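Local coordinates for malonyl CoA:acyl carrier protein malonyltransferase (Streptomyces coelicolor, PDB 1NM2) that probably catalyses the transfer of the malonyl group from malonyl-CoA to holo-acyl carrier protein, a step of fatty acid biosynthesis, at residues A67-A72 against A104-G109; G92-H97 against P225-V230; G100-A105 against D246-Q251; G109-T114 against K218-A223; L117-R122 against D211-A216. All blocks are in the same frame, centred on the assembly; numbering follows the deposited sequence.

How the interactions relate
The five contacts illustrate how chemistry follows both depth and the elements joined in an alpha/beta hydrolase-like core. Interactions 2 and 3 are buried: the first joins two parallel strands by backbone hydrogen bonds, the second packs two helices through a leucine methyl set against a glutamate and an isoleucine of the facing helix. Helix 100-107 serves interaction 1 and interaction 3, meeting helix 57-75 through an aromatic ring and helix 241-251 through aliphatic groups. Interactions 1 and 4 share Gly109, where that helix stops and the turn toward helix 113-132 begins. Interaction 4, partly buried, combines one backbone bond with apolar contacts, while interaction 5, between helices 113-132 and 207-217, runs from buried leucines to an exposed arginine.

Interaction 1. Residues A67-A72 against A104-G109; sequences AGILSA and AAVFAG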
# COMPACT_ATOMS: atom_id res chain seq x y z
N ALA A 67 -0.90 -4.06 -10.87
CA ALA A 67 0.49 -3.78 -11.23
C ALA A 67 1.46 -4.62 -10.40
O ALA A 67 2.43 -5.16 -10.92
CB ALA A 67 0.79 -2.29 -11.04
N GLY A 68 1.18 -4.71 -9.10
CA GLY A 68 2.02 -5.48 -8.20
C GLY A 68 1.99 -6.96 -8.49
O GLY A 68 3.04 -7.63 -8.52
N ILE A 69 0.80 -7.50 -8.72
CA ILE A 69 0.66 -8.91 -9.03
C ILE A 69 1.33 -9.22 -10.37
O ILE A 69 2.03 -10.22 -10.51
CB ILE A 69 -0.83 -9.33 -9.13
CG1 ILE A 69 -1.51 -9.14 -7.77
CG2 ILE A 69 -0.93 -10.77 -9.58
CD1 ILE A 69 -3.01 -9.35 -7.81
N LEU A 70 1.12 -8.34 -11.34
CA LEU A 70 1.69 -8.51 -12.67
C LEU A 70 3.22 -8.46 -12.68
O LEU A 70 3.86 -9.31 -13.29
CB LEU A 70 1.14 -7.44 -13.62
CG LEU A 70 1.39 -7.63 -15.12
CD1 LEU A 70 0.67 -8.89 -15.61
CD2 LEU A 70 0.89 -6.42 -15.89
N SER A 71 3.81 -7.47 -12.01
CA SER A 71 5.26 -7.36 -11.99
C SER A 71 5.89 -8.52 -11.22
O SER A 71 6.94 -9.04 -11.62
CB SER A 71 5.71 -6.01 -11.41
OG SER A 71 5.16 -5.77 -10.13
N ALA A 72 5.25 -8.93 -10.13
CA ALA A 72 5.76 -10.04 -9.34
C ALA A 72 5.74 -11.30 -10.20
O ALA A 72 6.69 -12.08 -10.22
CB ALA A 72 4.91 -10.24 -8.11
N ALA A 104 0.17 -8.03 -1.14
CA ALA A 104 1.01 -8.94 -0.38
C ALA A 104 0.27 -10.22 0.01
O ALA A 104 0.89 -11.27 0.18
CB ALA A 104 1.54 -8.25 0.87
N ALA A 105 -1.05 -10.12 0.17
CA ALA A 105 -1.85 -11.29 0.52
C ALA A 105 -1.81 -12.30 -0.63
O ALA A 105 -1.89 -13.51 -0.41
CB ALA A 105 -3.29 -10.87 0.80
N VAL A 106 -1.70 -11.78 -1.85
CA VAL A 106 -1.63 -12.64 -3.02
C VAL A 106 -0.27 -13.34 -3.01
O VAL A 106 -0.19 -14.56 -3.19
CB VAL A 106 -1.80 -11.81 -4.33
CG1 VAL A 106 -1.65 -12.72 -5.56
CG2 VAL A 106 -3.17 -11.13 -4.35
N PHE A 107 0.80 -12.58 -2.76
CA PHE A 107 2.13 -13.17 -2.71
C PHE A 107 2.24 -14.28 -1.66
O PHE A 107 2.94 -15.27 -1.87
CB PHE A 107 3.21 -12.12 -2.41
CG PHE A 107 3.23 -10.97 -3.38
CD1 PHE A 107 2.75 -11.13 -4.68
CD2 PHE A 107 3.75 -9.74 -3.00
CE1 PHE A 107 2.78 -10.06 -5.58
CE2 PHE A 107 3.78 -8.67 -3.90
CZ PHE A 107 3.30 -8.84 -5.19
N ALA A 108 1.54 -14.12 -0.54
CA ALA A 108 1.59 -15.12 0.53
C ALA A 108 0.59 -16.26 0.32
O ALA A 108 0.51 -17.17 1.14
CB ALA A 108 1.34 -14.45 1.89
N GLY A 109 -0.16 -16.20 -0.76
CA GLY A 109 -1.12 -17.26 -1.05
C GLY A 109 -2.38 -17.23 -0.19
O GLY A 109 -3.08 -18.24 -0.08
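Ile69 of helix 57-75 and Val106 of helix 100-107 lie with their CA atoms 7.4 Å apart, too far for the backbones to touch, so side chains fill the space, apart from Gly68 O, which meets the Phe107 ring. The second helix is about to end: Gly109, with a phi of 75°, closes it in a Schellman motif, and its N bonds back to Val106 O at 2.9 Å. Phe107 does most of the bridging. Its CG stands beside the backbone N and anti to the carbonyl carbon (chi1 -57°), which carries the ring across to the first helix although the bond from CA to CB is not aimed there. On one side of the ring, CE1 comes obliquely to 3.3 Å from Ala72 CB, short for two carbons. Neighbouring CZ lies 3.6 Å from Gly68 O, which sits at the ring edge and in its plane. Beside the ring, the Ile69 and Val106 side chains cross at about a right angle, CD1 of the former 3.9 Å from CG2 of the latter. Replacing Phe107 by alanine would probably leave the Ala72 methyl and the Gly68 carbonyl without their aromatic neighbour and open a gap between the helices. Val276 also touches the ring. This is helix-on-helix packing on the flank of an alpha/beta hydrolase-like core, next to a Schellman helix end.

Interaction 2. Residues G92-H97 against P225-V230; sequences GAVAGH and PKVTYV
Val94 and Tyr229 meet with well-defined first torsions: a chi1 of -61° places Val94 CG2 between its backbone N and carbonyl carbon, while Tyr229 holds CG anti to its N (chi1 -178°). Both groups lie on the same face of the sheet, where the side chains cross at about a right angle, with Val94 CG2 3.9 Å from Tyr229 CD1 and oblique to the ring. The tyrosine OH is hydrogen-bonded elsewhere, to Glu101 O. Beneath the side chains runs a short parallel pairing, with strand 228-229 at the edge of the sheet: Val94 N donates to Thr228 O at 2.9 Å, and Val94 O accepts from Val230 N at 3.0 Å in an almost straight bond. Earlier along the strands, Val227 CG1 lies 3.8 Å from Ala93 CA; further along, Ala95 CB and Val230 CB are 3.9 Å apart. Water extends the pairing: one molecule links Gly92 O, at 2.8 Å, to Thr228 N, and another accepts from Gly96 N and lies close to Val230 O. Strand 3-7 bonds to the other edge of strand 93-96. Gly96 then opens the GxSxG pattern of a probable nucleophile elbow in this alpha/beta hydrolase-like core.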
# COMPACT_ATOMS: atom_id res chain seq x y z
N GLY A 92 11.31 -14.47 1.71
CA GLY A 92 11.33 -14.80 3.13
C GLY A 92 10.11 -14.24 3.84
O GLY A 92 9.61 -14.81 4.81
N ALA A 93 9.61 -13.10 3.35
CA ALA A 93 8.44 -12.46 3.94
C ALA A 93 7.85 -11.44 2.97
O ALA A 93 8.53 -10.99 2.05
CB ALA A 93 8.80 -11.79 5.25
N VAL A 94 6.59 -11.08 3.19
CA VAL A 94 5.92 -10.10 2.34
C VAL A 94 5.15 -9.08 3.16
O VAL A 94 4.77 -9.34 4.30
CB VAL A 94 4.92 -10.77 1.37
CG1 VAL A 94 5.67 -11.73 0.45
CG2 VAL A 94 3.82 -11.48 2.15
N ALA A 95 4.94 -7.90 2.58
CA ALA A 95 4.19 -6.84 3.25
C ALA A 95 3.89 -5.74 2.23
O ALA A 95 4.43 -5.75 1.11
CB ALA A 95 5.00 -6.29 4.42
N GLY A 96 3.03 -4.81 2.60
CA GLY A 96 2.69 -3.74 1.69
C GLY A 96 2.12 -2.55 2.43
O GLY A 96 1.70 -2.68 3.57
N HIS A 97 2.10 -1.40 1.77
CA HIS A 97 1.59 -0.18 2.39
C HIS A 97 0.11 0.05 2.05
O HIS A 97 -0.22 0.39 0.92
CB HIS A 97 2.44 1.02 1.95
CG HIS A 97 2.35 2.19 2.88
ND1 HIS A 97 1.23 3.00 2.95
CD2 HIS A 97 3.22 2.66 3.80
CE1 HIS A 97 1.43 3.93 3.88
NE2 HIS A 97 2.62 3.74 4.41
N PRO A 225 -1.37 -18.00 5.20
CA PRO A 225 -0.20 -17.54 4.44
C PRO A 225 0.89 -18.61 4.33
O PRO A 225 1.21 -19.27 5.31
CB PRO A 225 0.26 -16.31 5.21
CG PRO A 225 -0.17 -16.61 6.62
CD PRO A 225 -1.54 -17.21 6.43
N LYS A 226 1.44 -18.77 3.13
CA LYS A 226 2.49 -19.77 2.90
C LYS A 226 3.86 -19.14 3.11
O LYS A 226 4.88 -19.83 3.18
CB LYS A 226 2.39 -20.32 1.48
CG LYS A 226 1.06 -20.97 1.17
CD LYS A 226 0.97 -21.38 -0.30
CE LYS A 226 -0.42 -21.93 -0.64
NZ LYS A 226 -0.55 -22.30 -2.08
N VAL A 227 3.87 -17.81 3.20
CA VAL A 227 5.09 -17.04 3.42
C VAL A 227 4.77 -16.07 4.56
O VAL A 227 3.62 -15.65 4.71
CB VAL A 227 5.46 -16.23 2.16
CG1 VAL A 227 6.80 -15.55 2.36
CG2 VAL A 227 5.48 -17.13 0.94
N THR A 228 5.78 -15.73 5.35
CA THR A 228 5.58 -14.82 6.47
C THR A 228 4.90 -13.53 5.99
O THR A 228 5.40 -12.86 5.09
CB THR A 228 6.92 -14.47 7.14
OG1 THR A 228 7.56 -15.68 7.57
CG2 THR A 228 6.69 -13.56 8.34
N TYR A 229 3.77 -13.21 6.60
CA TYR A 229 3.00 -12.02 6.23
C TYR A 229 3.05 -10.98 7.36
O TYR A 229 2.55 -11.23 8.46
CB TYR A 229 1.55 -12.42 5.95
CG TYR A 229 0.66 -11.27 5.51
CD1 TYR A 229 0.49 -10.98 4.16
CD2 TYR A 229 0.03 -10.46 6.45
CE1 TYR A 229 -0.30 -9.90 3.75
CE2 TYR A 229 -0.76 -9.38 6.06
CZ TYR A 229 -0.92 -9.11 4.71
OH TYR A 229 -1.67 -8.03 4.32
N VAL A 230 3.65 -9.82 7.09
CA VAL A 230 3.78 -8.75 8.08
C VAL A 230 2.65 -7.74 7.90
O VAL A 230 2.48 -7.18 6.81
CB VAL A 230 5.14 -8.04 7.94
CG1 VAL A 230 5.28 -6.95 9.01
CG2 VAL A 230 6.27 -9.05 8.08
O HOH W 1 8.60 -17.41 5.22
O HOH W 2 1.91 -5.11 5.24

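Interaction 3. Residues G100-A105 against D246-Q251; sequences GEITAA and DRLVGQ
Leu248 gives up more surface than any other residue of this contact, pushing its CD2 methyl against Glu101 and Ile102 of the facing helix. The axes of segments 100-105 and 246-251 stay 10.6 Å apart and run almost antiparallel (167°), a wide spacing that leaves room for a leucine side chain between them. Its chi1 (-71°) sets CG beside the backbone N and chi2 (171°) turns the two methyls, so that CD2 lies 3.5 Å from Glu101 CB and 3.6 Å from Ile102 CD1, the isoleucine meeting it at a slant. The other branch, CD1, makes a looser approach to Ala105 CB, at 4.5 Å. Glu101 is thus an apolar partner through its first carbon and a polar group at its end. Bent at chi2, its chain crosses that of Gln251 at about a right angle, and OE2 rests 3.4 Å from the aliphatic Gln251 CG. The second carboxylate oxygen, OE1, accepts a hydrogen bond from Asn232 N, which gives this buried acid a fixed polar partner outside the two helices. Tyr229 packs against Leu248 as well. The arrangement is an antiparallel helix pair beside strand 228-229, the edge strand of the parallel sheet.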
# COMPACT_ATOMS: atom_id res chain seq x y z
N GLY A 100 -1.26 -1.95 -0.60
CA GLY A 100 -0.22 -2.92 -0.88
C GLY A 100 -0.35 -4.18 -0.04
O GLY A 100 0.25 -5.21 -0.35
N GLU A 101 -1.14 -4.10 1.03
CA GLU A 101 -1.35 -5.26 1.90
C GLU A 101 -2.18 -6.32 1.20
O GLU A 101 -2.03 -7.52 1.46
CB GLU A 101 -2.09 -4.87 3.19
CG GLU A 101 -1.30 -3.97 4.13
CD GLU A 101 -1.63 -4.26 5.58
OE1 GLU A 101 -0.79 -4.88 6.26
OE2 GLU A 101 -2.74 -3.90 6.03
N ILE A 102 -3.08 -5.89 0.32
CA ILE A 102 -3.90 -6.84 -0.41
C ILE A 102 -2.98 -7.51 -1.42
O ILE A 102 -3.06 -8.71 -1.64
CB ILE A 102 -5.08 -6.14 -1.14
CG1 ILE A 102 -6.13 -5.67 -0.12
CG2 ILE A 102 -5.75 -7.11 -2.11
CD1 ILE A 102 -5.66 -4.56 0.80
N THR A 103 -2.10 -6.72 -2.03
CA THR A 103 -1.15 -7.24 -3.01
C THR A 103 -0.28 -8.31 -2.36
O THR A 103 -0.02 -9.37 -2.94
CB THR A 103 -0.26 -6.11 -3.56
OG1 THR A 103 -1.08 -5.04 -4.03
CG2 THR A 103 0.62 -6.62 -4.71
N ALA A 104 0.17 -8.03 -1.14
CA ALA A 104 1.01 -8.94 -0.38
C ALA A 104 0.27 -10.22 0.01
O ALA A 104 0.89 -11.27 0.18
CB ALA A 104 1.54 -8.25 0.87
N ALA A 105 -1.05 -10.12 0.17
CA ALA A 105 -1.85 -11.29 0.52
C ALA A 105 -1.81 -12.30 -0.63
O ALA A 105 -1.89 -13.51 -0.41
CB ALA A 105 -3.29 -10.87 0.80
N ASP A 246 -9.31 -10.28 8.20
CA ASP A 246 -9.98 -9.39 9.14
C ASP A 246 -9.16 -8.12 9.32
O ASP A 246 -9.72 -7.02 9.40
CB ASP A 246 -10.19 -10.07 10.50
CG ASP A 246 -11.23 -11.19 10.45
OD1 ASP A 246 -12.15 -11.13 9.61
OD2 ASP A 246 -11.14 -12.13 11.26
N ARG A 247 -7.84 -8.26 9.37
CA ARG A 247 -6.96 -7.11 9.52
C ARG A 247 -7.05 -6.18 8.30
O ARG A 247 -7.07 -4.95 8.46
CB ARG A 247 -5.51 -7.57 9.72
CG ARG A 247 -5.22 -8.04 11.13
CD ARG A 247 -3.83 -8.64 11.26
NE ARG A 247 -3.48 -8.89 12.65
CZ ARG A 247 -2.54 -8.22 13.32
NH1 ARG A 247 -1.85 -7.25 12.72
NH2 ARG A 247 -2.31 -8.50 14.59
N LEU A 248 -7.11 -6.76 7.10
CA LEU A 248 -7.22 -5.97 5.87
C LEU A 248 -8.50 -5.13 5.90
O LEU A 248 -8.48 -3.94 5.58
CB LEU A 248 -7.28 -6.89 4.64
CG LEU A 248 -6.04 -7.65 4.17
CD1 LEU A 248 -6.45 -8.64 3.07
CD2 LEU A 248 -5.00 -6.68 3.65
N VAL A 249 -9.60 -5.75 6.29
CA VAL A 249 -10.89 -5.06 6.34
C VAL A 249 -10.89 -3.93 7.36
O VAL A 249 -11.40 -2.84 7.09
CB VAL A 249 -12.02 -6.05 6.69
CG1 VAL A 249 -13.36 -5.31 6.75
CG2 VAL A 249 -12.09 -7.16 5.64
N GLY A 250 -10.30 -4.18 8.52
CA GLY A 250 -10.24 -3.17 9.56
C GLY A 250 -9.23 -2.06 9.31
O GLY A 250 -9.46 -0.93 9.74
N GLN A 251 -8.14 -2.37 8.61
CA GLN A 251 -7.10 -1.38 8.32
C GLN A 251 -7.54 -0.12 7.60
O GLN A 251 -6.85 0.90 7.67
CB GLN A 251 -5.94 -2.02 7.53
CG GLN A 251 -4.83 -2.62 8.38
CD GLN A 251 -4.29 -1.65 9.42
OE1 GLN A 251 -3.67 -0.62 9.09
NE2 GLN A 251 -4.53 -1.96 10.69

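Interaction 4. Residues G109-T114 against K218-A223; sequences GVLDDT and KALTPA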
# COMPACT_ATOMS: atom_id res chain seq x y z
N GLY A 109 -0.16 -16.20 -0.76
CA GLY A 109 -1.12 -17.26 -1.05
C GLY A 109 -2.38 -17.23 -0.19
O GLY A 109 -3.08 -18.24 -0.08
N VAL A 110 -2.67 -16.09 0.41
CA VAL A 110 -3.85 -15.95 1.25
C VAL A 110 -5.08 -15.81 0.37
O VAL A 110 -6.13 -16.39 0.65
CB VAL A 110 -3.75 -14.71 2.16
CG1 VAL A 110 -5.04 -14.54 2.96
CG2 VAL A 110 -2.56 -14.85 3.10
N LEU A 111 -4.93 -15.02 -0.69
CA LEU A 111 -6.01 -14.79 -1.64
C LEU A 111 -5.46 -14.95 -3.06
O LEU A 111 -4.30 -14.64 -3.31
CB LEU A 111 -6.54 -13.36 -1.50
CG LEU A 111 -7.11 -12.88 -0.17
CD1 LEU A 111 -7.40 -11.39 -0.29
CD2 LEU A 111 -8.38 -13.65 0.17
N ASP A 112 -6.30 -15.43 -3.97
CA ASP A 112 -5.88 -15.56 -5.35
C ASP A 112 -6.05 -14.16 -5.95
O ASP A 112 -6.73 -13.32 -5.36
CB ASP A 112 -6.74 -16.60 -6.09
CG ASP A 112 -8.21 -16.29 -6.02
OD1 ASP A 112 -8.66 -15.36 -6.71
OD2 ASP A 112 -8.92 -16.99 -5.26
N ASP A 113 -5.43 -13.90 -7.09
CA ASP A 113 -5.51 -12.56 -7.66
C ASP A 113 -6.90 -11.99 -7.95
O ASP A 113 -7.18 -10.86 -7.54
CB ASP A 113 -4.63 -12.46 -8.92
CG ASP A 113 -5.01 -13.47 -9.96
OD1 ASP A 113 -5.83 -14.36 -9.65
OD2 ASP A 113 -4.48 -13.37 -11.09
N THR A 114 -7.77 -12.73 -8.61
CA THR A 114 -9.10 -12.21 -8.92
C THR A 114 -9.88 -11.86 -7.65
O THR A 114 -10.59 -10.86 -7.62
CB THR A 114 -9.94 -13.20 -9.77
OG1 THR A 114 -10.37 -14.30 -8.96
CG2 THR A 114 -9.12 -13.72 -10.93
N LYS A 218 -17.03 -11.39 2.66
CA LYS A 218 -17.88 -12.57 2.88
C LYS A 218 -17.80 -13.58 1.74
O LYS A 218 -17.94 -14.78 1.96
CB LYS A 218 -19.35 -12.17 3.03
CG LYS A 218 -19.72 -11.48 4.32
CD LYS A 218 -21.23 -11.27 4.38
CE LYS A 218 -21.65 -10.60 5.67
NZ LYS A 218 -23.12 -10.41 5.70
N ALA A 219 -17.58 -13.08 0.53
CA ALA A 219 -17.51 -13.94 -0.64
C ALA A 219 -16.15 -14.61 -0.78
O ALA A 219 -15.91 -15.35 -1.74
CB ALA A 219 -17.81 -13.12 -1.90
N LEU A 220 -15.26 -14.35 0.17
CA LEU A 220 -13.92 -14.91 0.12
C LEU A 220 -13.68 -16.01 1.15
O LEU A 220 -14.33 -16.06 2.20
CB LEU A 220 -12.88 -13.81 0.33
CG LEU A 220 -12.95 -12.60 -0.61
CD1 LEU A 220 -11.88 -11.60 -0.22
CD2 LEU A 220 -12.76 -13.06 -2.05
N THR A 221 -12.74 -16.88 0.83
CA THR A 221 -12.33 -17.96 1.71
C THR A 221 -10.81 -17.89 1.67
O THR A 221 -10.17 -18.48 0.81
CB THR A 221 -12.79 -19.33 1.18
OG1 THR A 221 -14.22 -19.34 1.05
CG2 THR A 221 -12.37 -20.44 2.14
N PRO A 222 -10.22 -17.12 2.60
CA PRO A 222 -8.77 -16.94 2.70
C PRO A 222 -8.01 -18.17 3.18
O PRO A 222 -8.47 -18.88 4.07
CB PRO A 222 -8.64 -15.78 3.67
CG PRO A 222 -9.76 -16.03 4.61
CD PRO A 222 -10.90 -16.37 3.67
N ALA A 223 -6.85 -18.41 2.59
CA ALA A 223 -6.01 -19.53 2.99
C ALA A 223 -4.93 -18.99 3.92
O ALA A 223 -4.64 -17.79 3.93
CB ALA A 223 -5.37 -20.17 1.77
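Val110 and Ala223 bring their backbones to a CA-CA distance of 4.5 Å, where the turn between helices 100-107 and 113-132 meets the loop leading from helix 207-217 toward strand 228-229. That turn is bracketed by two recognised helix-end motifs, a Schellman motif at Gly109 and an N-cap at Asp112. One backbone bond crosses the contact: Ala223 N donates to Val110 O at 2.9 Å, approaching in the carbonyl plane and on a lone pair. A weaker CA-H...O contact runs the other way, from Val110 CA to Ala223 O at 3.3 Å, and together they join the loop to the turn at this point. Around this polar pair the side chains are apolar. Val110 turns CG1 anti to its backbone N (chi1 176°), beside the carbonyl carbon, and this branch meets Pro222 CB at 3.9 Å. Leu111 extends alongside the proline, both pointing the same way, with CD2 4.1 Å from Pro222 CB. The same methyl meets Leu220 CD1, also at 4.1 Å, though here the two side chains cross at about a right angle. Thr242 and Leu245 of helix 241-251 touch the proline as well. At the helix start, Asp112 OD1 caps Ala115 N and also takes the hydroxyl of Thr114, whose OG1 donates nearly along the C-O axis at 3.0 Å.

Interaction 5. Residues L117-R122 against D211-A216; sequences LSLVRR and DKLAEA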
# COMPACT_ATOMS: atom_id res chain seq x y z
N LEU A 117 -8.36 -8.60 -6.36
CA LEU A 117 -8.73 -7.45 -7.18
C LEU A 117 -10.20 -7.09 -6.94
O LEU A 117 -10.57 -5.92 -6.96
CB LEU A 117 -8.49 -7.75 -8.66
CG LEU A 117 -7.02 -7.96 -9.04
CD1 LEU A 117 -6.93 -8.44 -10.47
CD2 LEU A 117 -6.23 -6.66 -8.87
N SER A 118 -11.02 -8.10 -6.69
CA SER A 118 -12.44 -7.88 -6.42
C SER A 118 -12.59 -7.19 -5.07
O SER A 118 -13.42 -6.30 -4.90
CB SER A 118 -13.19 -9.21 -6.41
OG SER A 118 -14.55 -9.03 -6.04
N LEU A 119 -11.77 -7.62 -4.11
CA LEU A 119 -11.81 -7.04 -2.77
C LEU A 119 -11.32 -5.59 -2.78
O LEU A 119 -11.93 -4.72 -2.15
CB LEU A 119 -10.92 -7.85 -1.82
CG LEU A 119 -10.88 -7.35 -0.37
CD1 LEU A 119 -12.23 -7.63 0.30
CD2 LEU A 119 -9.76 -8.06 0.38
N VAL A 120 -10.23 -5.33 -3.48
CA VAL A 120 -9.67 -3.99 -3.53
C VAL A 120 -10.52 -3.03 -4.37
O VAL A 120 -10.52 -1.82 -4.12
CB VAL A 120 -8.20 -4.01 -4.04
CG1 VAL A 120 -8.15 -4.24 -5.54
CG2 VAL A 120 -7.50 -2.72 -3.66
N ARG A 121 -11.25 -3.56 -5.34
CA ARG A 121 -12.13 -2.72 -6.16
C ARG A 121 -13.18 -2.19 -5.17
O ARG A 121 -13.50 -1.01 -5.16
CB ARG A 121 -12.83 -3.58 -7.23
CG ARG A 121 -13.24 -2.87 -8.54
CD ARG A 121 -13.67 -1.42 -8.39
NE ARG A 121 -14.69 -1.05 -9.37
CZ ARG A 121 -14.80 0.15 -9.93
NH1 ARG A 121 -13.96 1.12 -9.61
NH2 ARG A 121 -15.78 0.39 -10.79
N ARG A 122 -13.69 -3.09 -4.32
CA ARG A 122 -14.68 -2.71 -3.31
C ARG A 122 -14.05 -1.80 -2.26
O ARG A 122 -14.69 -0.88 -1.75
CB ARG A 122 -15.25 -3.97 -2.64
CG ARG A 122 -16.06 -4.85 -3.56
CD ARG A 122 -17.33 -4.14 -4.01
NE ARG A 122 -18.06 -4.88 -5.03
CZ ARG A 122 -19.27 -4.54 -5.48
NH1 ARG A 122 -19.87 -3.46 -4.99
NH2 ARG A 122 -19.86 -5.27 -6.42
N ASP A 211 -17.73 -1.53 7.10
CA ASP A 211 -18.98 -2.28 6.93
C ASP A 211 -19.11 -2.79 5.50
O ASP A 211 -19.38 -3.98 5.28
CB ASP A 211 -20.19 -1.40 7.27
CG ASP A 211 -20.13 -0.83 8.68
OD1 ASP A 211 -19.64 -1.53 9.60
OD2 ASP A 211 -20.60 0.31 8.87
N LYS A 212 -18.90 -1.91 4.53
CA LYS A 212 -19.00 -2.29 3.12
C LYS A 212 -17.92 -3.28 2.71
O LYS A 212 -18.19 -4.23 1.98
CB LYS A 212 -18.91 -1.04 2.24
CG LYS A 212 -20.02 -0.03 2.46
CD LYS A 212 -19.79 1.23 1.62
CE LYS A 212 -20.87 2.28 1.85
NZ LYS A 212 -22.22 1.81 1.43
N LEU A 213 -16.69 -3.06 3.17
CA LEU A 213 -15.59 -3.95 2.82
C LEU A 213 -15.78 -5.33 3.46
O LEU A 213 -15.38 -6.35 2.88
CB LEU A 213 -14.26 -3.35 3.26
CG LEU A 213 -13.00 -4.09 2.77
CD1 LEU A 213 -13.03 -4.22 1.26
CD2 LEU A 213 -11.76 -3.33 3.23
N ALA A 214 -16.37 -5.37 4.65
CA ALA A 214 -16.63 -6.63 5.34
C ALA A 214 -17.62 -7.48 4.53
O ALA A 214 -17.52 -8.70 4.51
CB ALA A 214 -17.18 -6.38 6.74
N GLU A 215 -18.59 -6.82 3.89
CA GLU A 215 -19.57 -7.54 3.08
C GLU A 215 -18.88 -8.22 1.91
O GLU A 215 -19.18 -9.37 1.58
CB GLU A 215 -20.65 -6.59 2.54
CG GLU A 215 -21.67 -6.14 3.56
CD GLU A 215 -22.38 -7.30 4.25
OE1 GLU A 215 -22.88 -8.21 3.56
OE2 GLU A 215 -22.44 -7.28 5.50
N ALA A 216 -17.94 -7.52 1.27
CA ALA A 216 -17.21 -8.10 0.15
C ALA A 216 -16.34 -9.26 0.63
O ALA A 216 -16.17 -10.26 -0.08
CB ALA A 216 -16.35 -7.04 -0.51
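Leu119 and Arg122, three residues apart on helix 113-132, face Leu213 and Ala216, equally spaced on helix 207-217. Over these segments the axes come within 9.4 Å and run nearly antiparallel (162°), so the four residues pair in opposite order. Along the second helix, Lys212 brings its amino group toward solvent, where its NZ makes a long, weak ion pair with Glu129. Leu213, buried, follows. Its CG lies anti to the backbone N (chi1 -171°), carrying CD1 over to the other helix, where it touches both the backbone and the side chain of one residue: Leu119 O and Leu119 CD1 are each 3.6 Å from it. The two leucines cross at about a right angle, and the same methyl lies 4.4 Å from Arg122 C. Ala214 turns away from this interface and packs on Val249 of helix 241-251, a residue that Leu213 touches too. Glu215 also faces elsewhere, forming a salt bridge with Lys218. Ala216 ends the walk with its CB directed at the first helix. That methyl sits 4.2 Å from Leu119 CD1, on the buried side, and 3.8 Å from Arg122 CG, toward solvent. Arginine here acts as an aliphatic cover: its CB starts toward the alanine, but the bend at chi2 (-66°) leads the guanidinium off the interface. The result is an outer antiparallel helix pair, apolar within and charged along its exposed margin.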